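Local structure of purine nucleoside phosphorylase (Schistosoma mansoni, 6B6K) at residues A[195-200]-A[219-224]. The protein probably catalyses the reversible phosphorolysis of purine nucleosides such as inosine and guanosine, giving the free base and ribose 1-phosphate. Residues are numbered along the deposited sequence; the frame is centred on the assembly and turned at random.
Sequences AFNGGP and VGMSTV. With CVG (6-methylpyridazin-3-ol), chain I; DMS (dimethyl sulfoxide), chain H.
N197 and M221 run side by side and point the same way, both ending near the oxygen of 6-methylpyridazin-3-ol. The amide reaches it with CG anti to the backbone N (chi1 168°): ND2 donates to the ligand O at 3.0 Å, almost straight at 171°, and also bonds T201 O, so two acceptors fix the rotation of the amide. M221 extends beyond CG, carrying CE to 3.7 Å from the same ligand O and to 3.3 Å from P200 O, for which the model holds no hydrogen-bond partner. SD passes 4.0 Å from the CA of G199, which has no side chain. Both residues follow directly on two parallel strands, paired by G220 N to A195 O (3.0 Å) and N197 N to G220 O (2.9 Å). Strands 189-196 and 218-220, joined through helix 205-213, form a beta-alpha-beta unit of the phosphorylase fold; their C-terminal ends border the bound ligand. V219 is on the ligand's side, CG1 3.9 Å from ligand N1. F196 points to the opposite sheet face: its ring edge meets G220 O in plane, and its side chain and that of V224 cross obliquely, CD2 coming 3.9 Å from CB. One water donates to both G198 O and M221 O, bridging the loops that follow the strands.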
ATOM      1  N   ALA A 195      -3.663 -10.608  10.002  1.00 19.48           N
ATOM      2  CA  ALA A 195      -3.127  -9.837   8.875  1.00 19.39           C
ATOM      3  C   ALA A 195      -4.288  -9.248   8.095  1.00 19.27           C
ATOM      4  O   ALA A 195      -5.185  -9.982   7.673  1.00 18.40           O
ATOM      5  CB  ALA A 195      -2.329 -10.714   7.917  1.00 20.63           C
ATOM      6  N   PHE A 196      -4.235  -7.928   7.855  1.00 17.50           N
ATOM      7  CA  PHE A 196      -5.233  -7.227   7.033  1.00 16.55           C
ATOM      8  C   PHE A 196      -4.767  -7.251   5.566  1.00 16.50           C
ATOM      9  O   PHE A 196      -3.803  -6.563   5.201  1.00 17.78           O
ATOM     10  CB  PHE A 196      -5.412  -5.805   7.563  1.00 16.87           C
ATOM     11  CG  PHE A 196      -6.440  -4.956   6.822  1.00 16.84           C
ATOM     12  CD1 PHE A 196      -7.470  -5.507   6.056  1.00 18.79           C
ATOM     13  CD2 PHE A 196      -6.382  -3.562   6.927  1.00 17.32           C
ATOM     14  CE1 PHE A 196      -8.402  -4.680   5.397  1.00 19.25           C
ATOM     15  CE2 PHE A 196      -7.291  -2.755   6.264  1.00 16.31           C
ATOM     16  CZ  PHE A 196      -8.308  -3.300   5.488  1.00 16.84           C
ATOM     17  N   ASN A 197      -5.451  -8.073   4.735  1.00 17.43           N
ATOM     18  CA  ASN A 197      -5.354  -8.080   3.266  1.00 16.52           C
ATOM     19  C   ASN A 197      -6.446  -7.153   2.730  1.00 16.61           C
ATOM     20  O   ASN A 197      -7.636  -7.414   2.927  1.00 17.62           O
ATOM     21  CB  ASN A 197      -5.582  -9.510   2.760  1.00 17.82           C
ATOM     22  CG  ASN A 197      -5.790  -9.603   1.235  1.00 19.34           C
ATOM     23  OD1 ASN A 197      -5.304  -8.772   0.462  1.00 20.13           O
ATOM     24  ND2 ASN A 197      -6.564 -10.639   0.810  1.00 20.83           N
ATOM     25  N   GLY A 198      -6.049  -6.054   2.067  1.00 16.00           N
ATOM     26  CA  GLY A 198      -7.046  -5.112   1.573  1.00 15.75           C
ATOM     27  C   GLY A 198      -8.139  -5.755   0.722  1.00 17.00           C
ATOM     28  O   GLY A 198      -9.308  -5.350   0.772  1.00 20.32           O
ATOM     29  N   GLY A 199      -7.794  -6.755  -0.061  1.00 17.57           N
ATOM     30  CA  GLY A 199      -8.790  -7.466  -0.875  1.00 17.64           C
ATOM     31  C   GLY A 199      -9.161  -6.745  -2.178  1.00 16.88           C
ATOM     32  O   GLY A 199      -8.533  -5.726  -2.533  1.00 18.15           O
ATOM     33  N   PRO A 200     -10.142  -7.256  -2.937  1.00 15.81           N
ATOM     34  CA  PRO A 200     -11.084  -8.322  -2.597  1.00 16.39           C
ATOM     35  C   PRO A 200     -10.682  -9.728  -3.046  1.00 20.69           C
ATOM     36  O   PRO A 200     -11.468 -10.658  -2.815  1.00 19.53           O
ATOM     37  CB  PRO A 200     -12.337  -7.894  -3.356  1.00 19.01           C
ATOM     38  CG  PRO A 200     -11.790  -7.240  -4.624  1.00 18.20           C
ATOM     39  CD  PRO A 200     -10.536  -6.548  -4.162  1.00 16.24           C
ATOM     40  N   VAL A 219      -5.721 -14.351   8.267  1.00 20.36           N
ATOM     41  CA  VAL A 219      -5.756 -13.271   7.269  1.00 19.62           C
ATOM     42  C   VAL A 219      -7.210 -12.964   6.877  1.00 19.22           C
ATOM     43  O   VAL A 219      -8.010 -13.877   6.640  1.00 18.51           O
ATOM     44  CB  VAL A 219      -4.886 -13.610   6.038  1.00 19.21           C
ATOM     45  CG1 VAL A 219      -5.299 -14.913   5.385  1.00 22.71           C
ATOM     46  CG2 VAL A 219      -4.894 -12.457   5.019  1.00 20.11           C
ATOM     47  N   GLY A 220      -7.554 -11.668   6.809  1.00 18.02           N
ATOM     48  CA  GLY A 220      -8.890 -11.276   6.370  1.00 19.58           C
ATOM     49  C   GLY A 220      -8.894  -9.864   5.806  1.00 18.65           C
ATOM     50  O   GLY A 220      -7.867  -9.165   5.801  1.00 18.11           O
ATOM     51  N   MET A 221     -10.087  -9.431   5.365  1.00 18.34           N
ATOM     52  CA  MET A 221     -10.251  -8.200   4.593  1.00 16.54           C
ATOM     53  C   MET A 221     -11.046  -7.118   5.334  1.00 18.74           C
ATOM     54  O   MET A 221     -11.575  -6.193   4.693  1.00 19.20           O
ATOM     55  CB  MET A 221     -10.958  -8.503   3.256  1.00 20.98           C
ATOM     56  CG  MET A 221     -10.313  -9.525   2.378  1.00 20.46           C
ATOM     57  SD  MET A 221     -11.386  -9.887   0.928  1.00 19.62           S
ATOM     58  CE  MET A 221     -10.581 -11.364   0.336  1.00 23.92           C
ATOM     59  N   SER A 222     -11.184  -7.225   6.649  1.00 18.88           N
ATOM     60  CA  SER A 222     -12.015  -6.282   7.410  1.00 18.61           C
ATOM     61  C   SER A 222     -11.360  -6.025   8.768  1.00 19.04           C
ATOM     62  O   SER A 222     -10.183  -6.344   8.983  1.00 18.59           O
ATOM     63  CB  SER A 222     -13.443  -6.836   7.578  1.00 23.42           C
ATOM     64  OG  SER A 222     -13.417  -7.930   8.468  1.00 24.77           O
ATOM     65  N   THR A 223     -12.149  -5.444   9.686  1.00 20.44           N
ATOM     66  CA  THR A 223     -11.871  -5.362  11.122  1.00 19.35           C
ATOM     67  C   THR A 223     -10.828  -4.318  11.518  1.00 18.66           C
ATOM     68  O   THR A 223     -11.093  -3.460  12.379  1.00 19.01           O
ATOM     69  CB  THR A 223     -11.563  -6.766  11.646  1.00 21.23           C
ATOM     70  OG1 THR A 223     -12.719  -7.587  11.450  1.00 22.09           O
ATOM     71  CG2 THR A 223     -11.235  -6.778  13.152  1.00 21.41           C
ATOM     72  N   VAL A 224      -9.627  -4.378  10.941  1.00 17.54           N
ATOM     73  CA  VAL A 224      -8.565  -3.459  11.371  1.00 17.35           C
ATOM     74  C   VAL A 224      -8.949  -1.990  11.213  1.00 18.50           C
ATOM     75  O   VAL A 224      -8.662  -1.199  12.128  1.00 17.87           O
ATOM     76  CB  VAL A 224      -7.233  -3.851  10.695  1.00 17.48           C
ATOM     77  CG1 VAL A 224      -6.182  -2.769  10.836  1.00 18.04           C
ATOM     78  CG2 VAL A 224      -6.729  -5.196  11.221  1.00 18.48           C
TER
HETATM   79  C4  CVG I 308     -11.048 -14.255   3.908  0.92 32.24           C
HETATM   80  C3  CVG I 308     -10.232 -13.216   3.566  0.92 31.64           C
HETATM   81  C2  CVG I 308      -8.860 -13.468   3.144  0.92 33.05           C
HETATM   82  C1  CVG I 308     -10.563 -15.599   3.794  0.92 34.72           C
HETATM   83  O   CVG I 308      -7.972 -12.440   2.769  0.92 32.18           O
HETATM   84  N1  CVG I 308      -8.404 -14.777   3.069  0.92 34.74           N
HETATM   85  N   CVG I 308      -9.254 -15.864   3.389  0.92 34.71           N
HETATM   86  C   CVG I 308     -11.496 -16.745   4.161  0.92 36.29           C
HETATM   87  S   DMS H 307     -15.846  -9.981   6.699  1.00 67.85           S
HETATM   88  O   DMS H 307     -14.726  -9.757   7.650  1.00 72.15           O
HETATM   89  C1  DMS H 307     -16.787 -11.388   7.247  1.00 23.87           C
HETATM   90  C2  DMS H 307     -17.263  -8.954   7.117  1.00 55.72           C
HETATM   91  O   HOH W   1     -11.037  -4.170   2.690  1.00 20.55           O